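Side-chain contacts in 3-ketosteroid-delta4-5alpha-dehydrogenase (PDB 4AT2), which probably catalyses the FAD-dependent 4,5-dehydrogenation of 3-keto-5alpha-steroids in steroid catabolism: residues Y49-V54 with G78-A83; L70-G75 with E287-S292. All blocks are in the same frame, centred on the assembly; numbering follows the deposited sequence.

Contact 1. Residues Y49-V54 with G78-A83. Unlike the reference sequence in segment 78-83: T80 (reference Ala). With FAD (flavin-adenine dinucleotide), chain D.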
ATOM      1  N   TYR A  49      23.239  -0.900 -16.048  1.00 11.22           N
ATOM      2  CA  TYR A  49      23.356  -0.268 -17.361  1.00 11.54           C
ATOM      3  C   TYR A  49      22.021  -0.277 -18.116  1.00 11.27           C
ATOM      4  O   TYR A  49      21.927  -0.778 -19.247  1.00 11.40           O
ATOM      5  CB  TYR A  49      24.441  -0.979 -18.178  1.00 12.42           C
ATOM      6  CG  TYR A  49      25.143  -0.138 -19.224  1.00 13.28           C
ATOM      7  CD1 TYR A  49      24.582   1.056 -19.704  1.00 13.61           C
ATOM      8  CD2 TYR A  49      26.355  -0.560 -19.768  1.00 13.92           C
ATOM      9  CE1 TYR A  49      25.227   1.812 -20.667  1.00 14.26           C
ATOM     10  CE2 TYR A  49      27.005   0.190 -20.733  1.00 14.47           C
ATOM     11  CZ  TYR A  49      26.435   1.370 -21.181  1.00 14.77           C
ATOM     12  OH  TYR A  49      27.073   2.115 -22.145  1.00 16.00           O
ATOM     13  N   GLY A  50      20.994   0.266 -17.473  1.00 10.59           N
ATOM     14  CA  GLY A  50      19.688   0.475 -18.107  1.00 10.16           C
ATOM     15  C   GLY A  50      19.498   1.960 -18.336  1.00 10.05           C
ATOM     16  O   GLY A  50      20.470   2.694 -18.477  1.00  9.97           O
ATOM     17  N   ILE A  51      18.251   2.423 -18.353  1.00  9.71           N
ATOM     18  CA  ILE A  51      17.996   3.825 -18.705  1.00  9.96           C
ATOM     19  C   ILE A  51      18.579   4.818 -17.702  1.00  9.76           C
ATOM     20  O   ILE A  51      19.204   5.807 -18.095  1.00 10.05           O
ATOM     21  CB  ILE A  51      16.490   4.125 -18.972  1.00 10.00           C
ATOM     22  CG1 ILE A  51      16.309   5.566 -19.457  1.00 10.15           C
ATOM     23  CG2 ILE A  51      15.632   3.890 -17.737  1.00  9.91           C
ATOM     24  CD1 ILE A  51      17.094   5.856 -20.728  1.00 10.63           C
ATOM     25  N   ALA A  52      18.381   4.549 -16.411  1.00  9.49           N
ATOM     26  CA  ALA A  52      18.855   5.454 -15.374  1.00  9.31           C
ATOM     27  C   ALA A  52      20.375   5.497 -15.400  1.00  9.41           C
ATOM     28  O   ALA A  52      20.975   6.566 -15.312  1.00  9.36           O
ATOM     29  CB  ALA A  52      18.371   5.003 -14.012  1.00  9.17           C
ATOM     30  N   GLY A  53      20.982   4.322 -15.537  1.00  9.44           N
ATOM     31  CA  GLY A  53      22.437   4.218 -15.537  1.00  9.74           C
ATOM     32  C   GLY A  53      23.091   4.929 -16.700  1.00 10.00           C
ATOM     33  O   GLY A  53      24.064   5.671 -16.508  1.00 10.07           O
ATOM     34  N   VAL A  54      22.560   4.731 -17.909  1.00 10.05           N
ATOM     35  CA  VAL A  54      23.190   5.351 -19.085  1.00 10.20           C
ATOM     36  C   VAL A  54      23.049   6.877 -19.040  1.00 10.19           C
ATOM     37  O   VAL A  54      24.008   7.595 -19.347  1.00 10.26           O
ATOM     38  CB  VAL A  54      22.731   4.729 -20.424  1.00 10.38           C
ATOM     39  CG1 VAL A  54      21.286   5.089 -20.749  1.00 10.51           C
ATOM     40  CG2 VAL A  54      23.686   5.130 -21.553  1.00 10.69           C
ATOM     41  N   GLY A  78      19.010  -3.782 -19.983  1.00 16.03           N
ATOM     42  CA  GLY A  78      18.081  -4.145 -18.898  1.00 15.83           C
ATOM     43  C   GLY A  78      16.652  -4.300 -19.387  1.00 15.93           C
ATOM     44  O   GLY A  78      16.416  -4.716 -20.525  1.00 16.58           O
ATOM     45  N   ALA A  79      15.698  -3.966 -18.523  1.00 15.34           N
ATOM     46  CA  ALA A  79      14.280  -3.930 -18.890  1.00 15.52           C
ATOM     47  C   ALA A  79      14.012  -2.842 -19.922  1.00 15.47           C
ATOM     48  O   ALA A  79      13.083  -2.951 -20.724  1.00 15.36           O
ATOM     49  CB  ALA A  79      13.419  -3.692 -17.654  1.00 14.97           C
ATOM     50  N   THR A  80      14.824  -1.786 -19.904  1.00 14.99           N
ATOM     51  CA  THR A  80      14.601  -0.665 -20.816  1.00 14.91           C
ATOM     52  C   THR A  80      14.598  -1.092 -22.292  1.00 15.89           C
ATOM     53  O   THR A  80      13.729  -0.676 -23.061  1.00 15.14           O
ATOM     54  CB  THR A  80      15.627   0.466 -20.578  1.00 14.73           C
ATOM     55  OG1 THR A  80      15.534   0.912 -19.213  1.00 14.13           O
ATOM     56  CG2 THR A  80      15.363   1.638 -21.512  1.00 14.69           C
ATOM     57  N   ALA A  81      15.575  -1.911 -22.679  1.00 16.48           N
ATOM     58  CA  ALA A  81      15.708  -2.339 -24.071  1.00 17.83           C
ATOM     59  C   ALA A  81      14.535  -3.225 -24.534  1.00 18.79           C
ATOM     60  O   ALA A  81      14.314  -3.404 -25.737  1.00 19.93           O
ATOM     61  CB  ALA A  81      17.046  -3.052 -24.275  1.00 17.88           C
ATOM     62  N   LEU A  82      13.779  -3.759 -23.574  1.00 19.41           N
ATOM     63  CA  LEU A  82      12.610  -4.609 -23.860  1.00 19.84           C
ATOM     64  C   LEU A  82      11.270  -3.862 -23.772  1.00 19.72           C
ATOM     65  O   LEU A  82      10.212  -4.420 -24.106  1.00 19.57           O
ATOM     66  CB  LEU A  82      12.601  -5.821 -22.920  1.00 20.53           C
ATOM     67  CG  LEU A  82      13.912  -6.589 -22.691  1.00 21.22           C
ATOM     68  CD1 LEU A  82      13.738  -7.665 -21.631  1.00 21.43           C
ATOM     69  CD2 LEU A  82      14.439  -7.203 -23.982  1.00 22.40           C
ATOM     70  N   ALA A  83      11.319  -2.596 -23.351  1.00 19.39           N
ATOM     71  CA  ALA A  83      10.124  -1.777 -23.126  1.00 19.08           C
ATOM     72  C   ALA A  83       9.469  -1.304 -24.418  1.00 19.08           C
ATOM     73  O   ALA A  83      10.112  -1.276 -25.471  1.00 19.90           O
ATOM     74  CB  ALA A  83      10.483  -0.573 -22.261  1.00 19.21           C
TER
HETATM   75  PA  FAD D1492      16.744  -1.454 -16.138  1.00 11.69           P
HETATM   76  O1A FAD D1492      16.536  -0.772 -17.433  1.00 12.46           O
HETATM   77  O2A FAD D1492      16.231  -2.821 -15.966  1.00 12.25           O
HETATM   78  O5B FAD D1492      18.315  -1.451 -15.829  1.00 11.43           O
HETATM   79  C5B FAD D1492      18.827  -1.996 -14.609  1.00 11.28           C
HETATM   80  C4B FAD D1492      20.152  -2.716 -14.912  1.00 11.54           C
HETATM   81  O4B FAD D1492      20.683  -3.089 -13.622  1.00 11.14           O
HETATM   82  C3B FAD D1492      19.882  -4.018 -15.677  1.00 11.63           C
HETATM   83  O3B FAD D1492      20.722  -4.060 -16.857  1.00 11.90           O
HETATM   84  C2B FAD D1492      20.237  -5.117 -14.670  1.00 11.69           C
HETATM   85  O2B FAD D1492      20.802  -6.271 -15.347  1.00 11.83           O
HETATM   86  C1B FAD D1492      21.272  -4.417 -13.790  1.00 11.54           C
HETATM   87  N9A FAD D1492      21.408  -5.000 -12.438  1.00 11.47           N
HETATM   88  C8A FAD D1492      20.472  -5.570 -11.668  1.00 11.66           C
HETATM   89  N7A FAD D1492      21.043  -5.942 -10.525  1.00 11.94           N
HETATM   90  C5A FAD D1492      22.344  -5.592 -10.569  1.00 11.90           C
HETATM   91  C6A FAD D1492      23.385  -5.719  -9.709  1.00 12.02           C
HETATM   92  N6A FAD D1492      23.179  -6.294  -8.524  1.00 12.56           N
HETATM   93  N1A FAD D1492      24.616  -5.278 -10.016  1.00 11.69           N
HETATM   94  C2A FAD D1492      24.850  -4.662 -11.237  1.00 11.81           C
HETATM   95  N3A FAD D1492      23.778  -4.539 -12.116  1.00 11.61           N
HETATM   96  C4A FAD D1492      22.554  -5.010 -11.757  1.00 11.62           C
HETATM   97  N1  FAD D1492       8.124   1.843 -18.798  1.00 11.05           N
HETATM   98  C2  FAD D1492       7.966   3.030 -19.492  1.00 11.17           C
HETATM   99  O2  FAD D1492       8.136   4.090 -18.906  1.00 10.82           O
HETATM  100  N3  FAD D1492       7.621   3.013 -20.851  1.00 11.25           N
HETATM  101  C4  FAD D1492       7.393   1.800 -21.504  1.00 11.44           C
HETATM  102  O4  FAD D1492       7.075   1.825 -22.696  1.00 11.60           O
HETATM  103  C4X FAD D1492       7.546   0.601 -20.799  1.00 11.51           C
HETATM  104  N5  FAD D1492       7.311  -0.594 -21.396  1.00 12.24           N
HETATM  105  C5X FAD D1492       7.237  -1.708 -20.642  1.00 12.29           C
HETATM  106  C6  FAD D1492       6.748  -2.898 -21.190  1.00 12.47           C
HETATM  107  C7  FAD D1492       6.683  -4.064 -20.423  1.00 12.80           C
HETATM  108  C7M FAD D1492       6.182  -5.234 -21.028  1.00 13.33           C
HETATM  109  C8  FAD D1492       7.102  -4.041 -19.076  1.00 12.79           C
HETATM  110  C8M FAD D1492       7.070  -5.181 -18.247  1.00 12.48           C
HETATM  111  C9  FAD D1492       7.601  -2.854 -18.536  1.00 12.40           C
HETATM  112  C9A FAD D1492       7.649  -1.681 -19.305  1.00 12.12           C
HETATM  113  N10 FAD D1492       8.099  -0.517 -18.777  1.00 11.50           N
HETATM  114  C10 FAD D1492       7.911   0.625 -19.452  1.00 11.42           C
HETATM  115  C1' FAD D1492       8.868  -0.456 -17.506  1.00 11.20           C
HETATM  116  C2' FAD D1492      10.346  -0.167 -17.808  1.00 11.14           C
HETATM  117  O2' FAD D1492      10.760  -1.141 -18.768  1.00 11.97           O
HETATM  118  C3' FAD D1492      11.205  -0.291 -16.539  1.00 10.51           C
HETATM  119  O3' FAD D1492      10.502   0.156 -15.366  1.00 10.13           O
HETATM  120  C4' FAD D1492      12.499   0.522 -16.710  1.00 10.67           C
HETATM  121  O4' FAD D1492      13.171   0.051 -17.888  1.00 10.46           O
HETATM  122  C5' FAD D1492      13.414   0.344 -15.496  1.00 10.44           C
HETATM  123  O5' FAD D1492      14.568   1.189 -15.671  1.00 10.70           O
HETATM  124  P   FAD D1492      15.864   0.987 -14.733  1.00 10.90           P
HETATM  125  O1P FAD D1492      15.505   1.150 -13.320  1.00 10.00           O
HETATM  126  O2P FAD D1492      16.975   1.802 -15.328  1.00 10.09           O
HETATM  127  O3P FAD D1492      16.126  -0.616 -14.875  1.00 11.06           O
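The side chains of T80 and I51 cross at about a right angle, and the threonine hydroxyl carries the hydrogen bond between the two segments. I51 N donates to T80 OG1 over 3.2 Å; the bend in this bond (N-H...O 138°) marks it as an off-line approach. I51 CG2 lies against the same oxygen at 3.3 Å, while T80 CG2, anti to its own backbone N, packs on I51 CB at 3.7 Å. With chi1 at -58°, T80 OG1 stands beside the T80 amide, and both groups donate to O1A of the FAD diphosphate, the hydroxyl at 2.6 Å. FAD O4' donates to T80 OG1 at 2.8 Å, which adds a third polar partner to the hydroxyl. These bonds fall at a dinucleotide-binding turn: strand 45-47 runs into helix 51-62 through what is probably a GxGxxG-type sequence, as in Rossmann-type FAD-binding folds, with G50 at the N-cap. G50 CA lies 3.3 Å from FAD O5B, and a CB on it would point at that oxygen and clash with it. The amide of A52, in the first turn of the helix, points almost straight at O2P (N-H...O 173°), so the helix start faces the diphosphate. G78, with positive phi, faces G50 across the contact, and A79 N donates to O2A at 2.9 Å. Helices 202-214 and 490-507 cover I51 and T80 from outside the two segments.

Contact 2. Residues L70-G75 with E287-S292. With FAD (flavin-adenine dinucleotide), chain D.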
ATOM      1  N   LEU A  70      28.835  -0.637 -13.949  1.00 11.42           N
ATOM      2  CA  LEU A  70      28.932  -2.042 -13.564  1.00 11.61           C
ATOM      3  C   LEU A  70      27.606  -2.725 -13.892  1.00 11.61           C
ATOM      4  O   LEU A  70      26.557  -2.354 -13.354  1.00 11.13           O
ATOM      5  CB  LEU A  70      29.214  -2.141 -12.065  1.00 11.50           C
ATOM      6  CG  LEU A  70      30.373  -1.324 -11.506  1.00 11.57           C
ATOM      7  CD1 LEU A  70      30.373  -1.491 -10.001  1.00 11.78           C
ATOM      8  CD2 LEU A  70      31.705  -1.794 -12.084  1.00 11.88           C
ATOM      9  N   GLU A  71      27.646  -3.710 -14.787  1.00 11.81           N
ATOM     10  CA  GLU A  71      26.417  -4.348 -15.252  1.00 12.07           C
ATOM     11  C   GLU A  71      26.441  -5.831 -14.930  1.00 12.50           C
ATOM     12  O   GLU A  71      27.426  -6.516 -15.224  1.00 12.79           O
ATOM     13  CB  GLU A  71      26.239  -4.117 -16.760  1.00 12.30           C
ATOM     14  CG  GLU A  71      25.199  -4.995 -17.448  1.00 12.08           C
ATOM     15  CD  GLU A  71      23.818  -4.910 -16.824  1.00 12.01           C
ATOM     16  OE1 GLU A  71      23.406  -3.804 -16.390  1.00 11.44           O
ATOM     17  OE2 GLU A  71      23.138  -5.963 -16.764  1.00 12.23           O
ATOM     18  N   ARG A  72      25.356  -6.320 -14.330  1.00 12.84           N
ATOM     19  CA  ARG A  72      25.278  -7.706 -13.845  1.00 13.63           C
ATOM     20  C   ARG A  72      25.245  -8.747 -14.966  1.00 13.93           C
ATOM     21  O   ARG A  72      25.837  -9.828 -14.844  1.00 14.36           O
ATOM     22  CB  ARG A  72      24.046  -7.846 -12.947  1.00 14.09           C
ATOM     23  CG  ARG A  72      23.721  -9.251 -12.493  1.00 15.23           C
ATOM     24  CD  ARG A  72      22.552  -9.169 -11.530  1.00 15.74           C
ATOM     25  NE  ARG A  72      22.169 -10.478 -11.014  1.00 16.95           N
ATOM     26  CZ  ARG A  72      21.238 -10.660 -10.081  1.00 17.59           C
ATOM     27  NH1 ARG A  72      20.604  -9.614  -9.556  1.00 17.83           N
ATOM     28  NH2 ARG A  72      20.949 -11.883  -9.667  1.00 18.89           N
ATOM     29  N   THR A  73      24.544  -8.435 -16.049  1.00 14.26           N
ATOM     30  CA  THR A  73      24.458  -9.370 -17.180  1.00 15.00           C
ATOM     31  C   THR A  73      25.633  -9.150 -18.127  1.00 15.49           C
ATOM     32  O   THR A  73      26.563  -8.417 -17.811  1.00 15.40           O
ATOM     33  CB  THR A  73      23.126  -9.229 -17.953  1.00 15.27           C
ATOM     34  OG1 THR A  73      23.139  -8.008 -18.695  1.00 15.19           O
ATOM     35  CG2 THR A  73      21.922  -9.237 -17.006  1.00 14.83           C
ATOM     36  N   SER A  74      25.589  -9.787 -19.294  1.00 16.30           N
ATOM     37  CA  SER A  74      26.696  -9.698 -20.247  1.00 17.03           C
ATOM     38  C   SER A  74      26.600  -8.489 -21.185  1.00 17.33           C
ATOM     39  O   SER A  74      27.506  -8.249 -21.983  1.00 17.93           O
ATOM     40  CB  SER A  74      26.795 -10.988 -21.063  1.00 17.58           C
ATOM     41  OG  SER A  74      25.603 -11.179 -21.796  1.00 18.54           O
ATOM     42  N   GLY A  75      25.515  -7.725 -21.087  1.00 17.16           N
ATOM     43  CA  GLY A  75      25.327  -6.575 -21.961  1.00 17.43           C
ATOM     44  C   GLY A  75      24.404  -5.506 -21.411  1.00 16.93           C
ATOM     45  O   GLY A  75      23.742  -5.701 -20.385  1.00 16.77           O
ATOM     46  N   GLU A 287      16.739  -9.876 -12.905  1.00 18.20           N
ATOM     47  CA  GLU A 287      17.771  -9.127 -12.194  1.00 17.02           C
ATOM     48  C   GLU A 287      17.180  -8.011 -11.313  1.00 15.61           C
ATOM     49  O   GLU A 287      17.898  -7.388 -10.537  1.00 15.83           O
ATOM     50  CB  GLU A 287      18.800  -8.563 -13.178  1.00 17.26           C
ATOM     51  CG  GLU A 287      19.714  -9.622 -13.792  1.00 18.15           C
ATOM     52  CD  GLU A 287      19.055 -10.440 -14.896  1.00 18.51           C
ATOM     53  OE1 GLU A 287      18.007 -10.017 -15.433  1.00 18.28           O
ATOM     54  OE2 GLU A 287      19.593 -11.516 -15.232  1.00 19.27           O
ATOM     55  N   HIS A 288      15.873  -7.786 -11.420  1.00 14.53           N
ATOM     56  CA  HIS A 288      15.177  -6.829 -10.547  1.00 13.69           C
ATOM     57  C   HIS A 288      14.880  -7.498  -9.232  1.00 12.98           C
ATOM     58  O   HIS A 288      13.749  -7.927  -8.981  1.00 12.91           O
ATOM     59  CB  HIS A 288      13.888  -6.336 -11.211  1.00 13.96           C
ATOM     60  CG  HIS A 288      14.092  -5.239 -12.242  1.00 14.15           C
ATOM     61  ND1 HIS A 288      13.169  -4.285 -12.470  1.00 14.49           N
ATOM     62  CD2 HIS A 288      15.156  -4.969 -13.112  1.00 14.56           C
ATOM     63  CE1 HIS A 288      13.609  -3.448 -13.436  1.00 14.81           C
ATOM     64  NE2 HIS A 288      14.822  -3.872 -13.831  1.00 14.64           N
ATOM     65  N   ASP A 289      15.896  -7.613  -8.377  1.00 12.48           N
ATOM     66  CA  ASP A 289      15.755  -8.384  -7.131  1.00 12.21           C
ATOM     67  C   ASP A 289      15.859  -7.534  -5.858  1.00 11.81           C
ATOM     68  O   ASP A 289      15.982  -8.072  -4.756  1.00 11.60           O
ATOM     69  CB  ASP A 289      16.775  -9.531  -7.090  1.00 12.64           C
ATOM     70  CG  ASP A 289      18.206  -9.041  -7.086  1.00 13.05           C
ATOM     71  OD1 ASP A 289      18.432  -7.822  -6.946  1.00 12.44           O
ATOM     72  OD2 ASP A 289      19.118  -9.893  -7.215  1.00 14.28           O
ATOM     73  N   GLY A 290      15.829  -6.220  -6.031  1.00 11.50           N
ATOM     74  CA  GLY A 290      15.769  -5.280  -4.909  1.00 11.68           C
ATOM     75  C   GLY A 290      17.081  -5.059  -4.176  1.00 12.07           C
ATOM     76  O   GLY A 290      17.115  -4.327  -3.187  1.00 11.54           O
ATOM     77  N   ARG A 291      18.160  -5.685  -4.650  1.00 12.55           N
ATOM     78  CA  ARG A 291      19.436  -5.624  -3.928  1.00 13.43           C
ATOM     79  C   ARG A 291      19.899  -4.202  -3.604  1.00 12.87           C
ATOM     80  O   ARG A 291      20.357  -3.959  -2.469  1.00 13.01           O
ATOM     81  CB  ARG A 291      20.540  -6.394  -4.670  1.00 15.13           C
ATOM     82  CG  ARG A 291      21.860  -6.524  -3.901  1.00 17.09           C
ATOM     83  CD  ARG A 291      21.822  -7.641  -2.873  1.00 19.29           C
ATOM     84  NE  ARG A 291      23.087  -7.780  -2.139  1.00 21.83           N
ATOM     85  CZ  ARG A 291      23.392  -8.811  -1.352  1.00 23.12           C
ATOM     86  NH1 ARG A 291      22.526  -9.815  -1.196  1.00 25.23           N
ATOM     87  NH2 ARG A 291      24.555  -8.846  -0.707  1.00 23.79           N
ATOM     88  N   SER A 292      19.784  -3.279  -4.568  1.00 11.92           N
ATOM     89  CA  SER A 292      20.231  -1.903  -4.323  0.50 11.47           C
ATOM     90  C   SER A 292      19.372  -1.176  -3.297  1.00 11.25           C
ATOM     91  O   SER A 292      19.889  -0.340  -2.563  1.00 10.78           O
ATOM     92  CB  SER A 292      20.336  -1.086  -5.606  0.50 11.56           C
ATOM     93  OG  SER A 292      19.092  -0.980  -6.252  0.50 10.85           O
TER
HETATM   94  PA  FAD D1492      16.744  -1.454 -16.138  1.00 11.69           P
HETATM   95  O1A FAD D1492      16.536  -0.772 -17.433  1.00 12.46           O
HETATM   96  O2A FAD D1492      16.231  -2.821 -15.966  1.00 12.25           O
HETATM   97  O5B FAD D1492      18.315  -1.451 -15.829  1.00 11.43           O
HETATM   98  C5B FAD D1492      18.827  -1.996 -14.609  1.00 11.28           C
HETATM   99  C4B FAD D1492      20.152  -2.716 -14.912  1.00 11.54           C
HETATM  100  O4B FAD D1492      20.683  -3.089 -13.622  1.00 11.14           O
HETATM  101  C3B FAD D1492      19.882  -4.018 -15.677  1.00 11.63           C
HETATM  102  O3B FAD D1492      20.722  -4.060 -16.857  1.00 11.90           O
HETATM  103  C2B FAD D1492      20.237  -5.117 -14.670  1.00 11.69           C
HETATM  104  O2B FAD D1492      20.802  -6.271 -15.347  1.00 11.83           O
HETATM  105  C1B FAD D1492      21.272  -4.417 -13.790  1.00 11.54           C
HETATM  106  N9A FAD D1492      21.408  -5.000 -12.438  1.00 11.47           N
HETATM  107  C8A FAD D1492      20.472  -5.570 -11.668  1.00 11.66           C
HETATM  108  N7A FAD D1492      21.043  -5.942 -10.525  1.00 11.94           N
HETATM  109  C5A FAD D1492      22.344  -5.592 -10.569  1.00 11.90           C
HETATM  110  C6A FAD D1492      23.385  -5.719  -9.709  1.00 12.02           C
HETATM  111  N6A FAD D1492      23.179  -6.294  -8.524  1.00 12.56           N
HETATM  112  N1A FAD D1492      24.616  -5.278 -10.016  1.00 11.69           N
HETATM  113  C2A FAD D1492      24.850  -4.662 -11.237  1.00 11.81           C
HETATM  114  N3A FAD D1492      23.778  -4.539 -12.116  1.00 11.61           N
HETATM  115  C4A FAD D1492      22.554  -5.010 -11.757  1.00 11.62           C
HETATM  116  N1  FAD D1492       8.124   1.843 -18.798  1.00 11.05           N
HETATM  117  C2  FAD D1492       7.966   3.030 -19.492  1.00 11.17           C
HETATM  118  O2  FAD D1492       8.136   4.090 -18.906  1.00 10.82           O
HETATM  119  N3  FAD D1492       7.621   3.013 -20.851  1.00 11.25           N
HETATM  120  C4  FAD D1492       7.393   1.800 -21.504  1.00 11.44           C
HETATM  121  O4  FAD D1492       7.075   1.825 -22.696  1.00 11.60           O
HETATM  122  C4X FAD D1492       7.546   0.601 -20.799  1.00 11.51           C
HETATM  123  N5  FAD D1492       7.311  -0.594 -21.396  1.00 12.24           N
HETATM  124  C5X FAD D1492       7.237  -1.708 -20.642  1.00 12.29           C
HETATM  125  C6  FAD D1492       6.748  -2.898 -21.190  1.00 12.47           C
HETATM  126  C7  FAD D1492       6.683  -4.064 -20.423  1.00 12.80           C
HETATM  127  C7M FAD D1492       6.182  -5.234 -21.028  1.00 13.33           C
HETATM  128  C8  FAD D1492       7.102  -4.041 -19.076  1.00 12.79           C
HETATM  129  C8M FAD D1492       7.070  -5.181 -18.247  1.00 12.48           C
HETATM  130  C9  FAD D1492       7.601  -2.854 -18.536  1.00 12.40           C
HETATM  131  C9A FAD D1492       7.649  -1.681 -19.305  1.00 12.12           C
HETATM  132  N10 FAD D1492       8.099  -0.517 -18.777  1.00 11.50           N
HETATM  133  C10 FAD D1492       7.911   0.625 -19.452  1.00 11.42           C
HETATM  134  C1' FAD D1492       8.868  -0.456 -17.506  1.00 11.20           C
HETATM  135  C2' FAD D1492      10.346  -0.167 -17.808  1.00 11.14           C
HETATM  136  O2' FAD D1492      10.760  -1.141 -18.768  1.00 11.97           O
HETATM  137  C3' FAD D1492      11.205  -0.291 -16.539  1.00 10.51           C
HETATM  138  O3' FAD D1492      10.502   0.156 -15.366  1.00 10.13           O
HETATM  139  C4' FAD D1492      12.499   0.522 -16.710  1.00 10.67           C
HETATM  140  O4' FAD D1492      13.171   0.051 -17.888  1.00 10.46           O
HETATM  141  C5' FAD D1492      13.414   0.344 -15.496  1.00 10.44           C
HETATM  142  O5' FAD D1492      14.568   1.189 -15.671  1.00 10.70           O
HETATM  143  P   FAD D1492      15.864   0.987 -14.733  1.00 10.90           P
HETATM  144  O1P FAD D1492      15.505   1.150 -13.320  1.00 10.00           O
HETATM  145  O2P FAD D1492      16.975   1.802 -15.328  1.00 10.09           O
HETATM  146  O3P FAD D1492      16.126  -0.616 -14.875  1.00 11.06           O
HETATM  147  O   HOH W   1      18.789 -12.518  -8.088  1.00 26.91           O
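D289 OD2 is gripped by R72 NH1 at 2.8 Å, in a salt bridge, and by a water that also accepts from R72 NH2. The bridge is not coplanar: NH1 meets the oxygen from above the carboxylate, 56° out of its plane, whereas OD2 lies close to the guanidinium plane. R72 reaches this far because its chain is fully extended, with CG anti to the backbone N (chi1 173°). E287 crosses that chain at a slant, its CG over one face of the guanidinium and 3.7 Å from R72 CD; its carboxylate stands nearly perpendicular to the guanidinium and turns to the methyl of T73, where OE2 comes within 3.7 Å of CG2. The other oxygen of D289, OD1, accepts from R291 N at 3.1 Å, an Asx turn at the start of helix 291-297 that fixes the carboxylate from its second side. FAD lies between the segments: R72 CB packs on the adenine at C4A, 3.4 Å away, and H288 NE2 donates almost linearly to O2A at 2.8 Å. E71 bends at chi2 to present both oxygens to the ribose, OE1 to O3B and OE2 to O2B, while T73 N and T73 OG1 bond OE2 from opposite faces of its plane. A glutamine in place of E71 would probably set an NH2 against one of the two ribose hydroxyls, leaving it without an acceptor, and if that NH2 took the place of OE2, T73 N and OG1 would lose theirs as well. An acidic residue just beyond the second strand of the nucleotide-binding unit, here strand 67-70, clasping the adenosine ribose hydroxyls, is characteristic of Rossmann-type FAD-binding folds.

In the fold
Contact 1 is buried, contact 2 lies nearer the surface, and their centres are 11 Å apart. Both draw on the long loop after strand 67-70: 70-75 leaves the strand, and 78-83 follows shortly after, so the segments alternate along the chain. Contact 1 handles the diphosphate mainly with backbone amides and one hydroxyl, without charged side chains; contact 2 holds the ribose through the E71 carboxylate, packs R72 on the adenine, and joins its segments by a direct, water-supplemented R72-D289 salt bridge; H288 reaches the diphosphate. They meet twice, through a probable hydrogen bond from Y49 N to E71 OE1 (2.9 Å) and through packing of A79 CB on H288. O2A of FAD receives a donor from each contact.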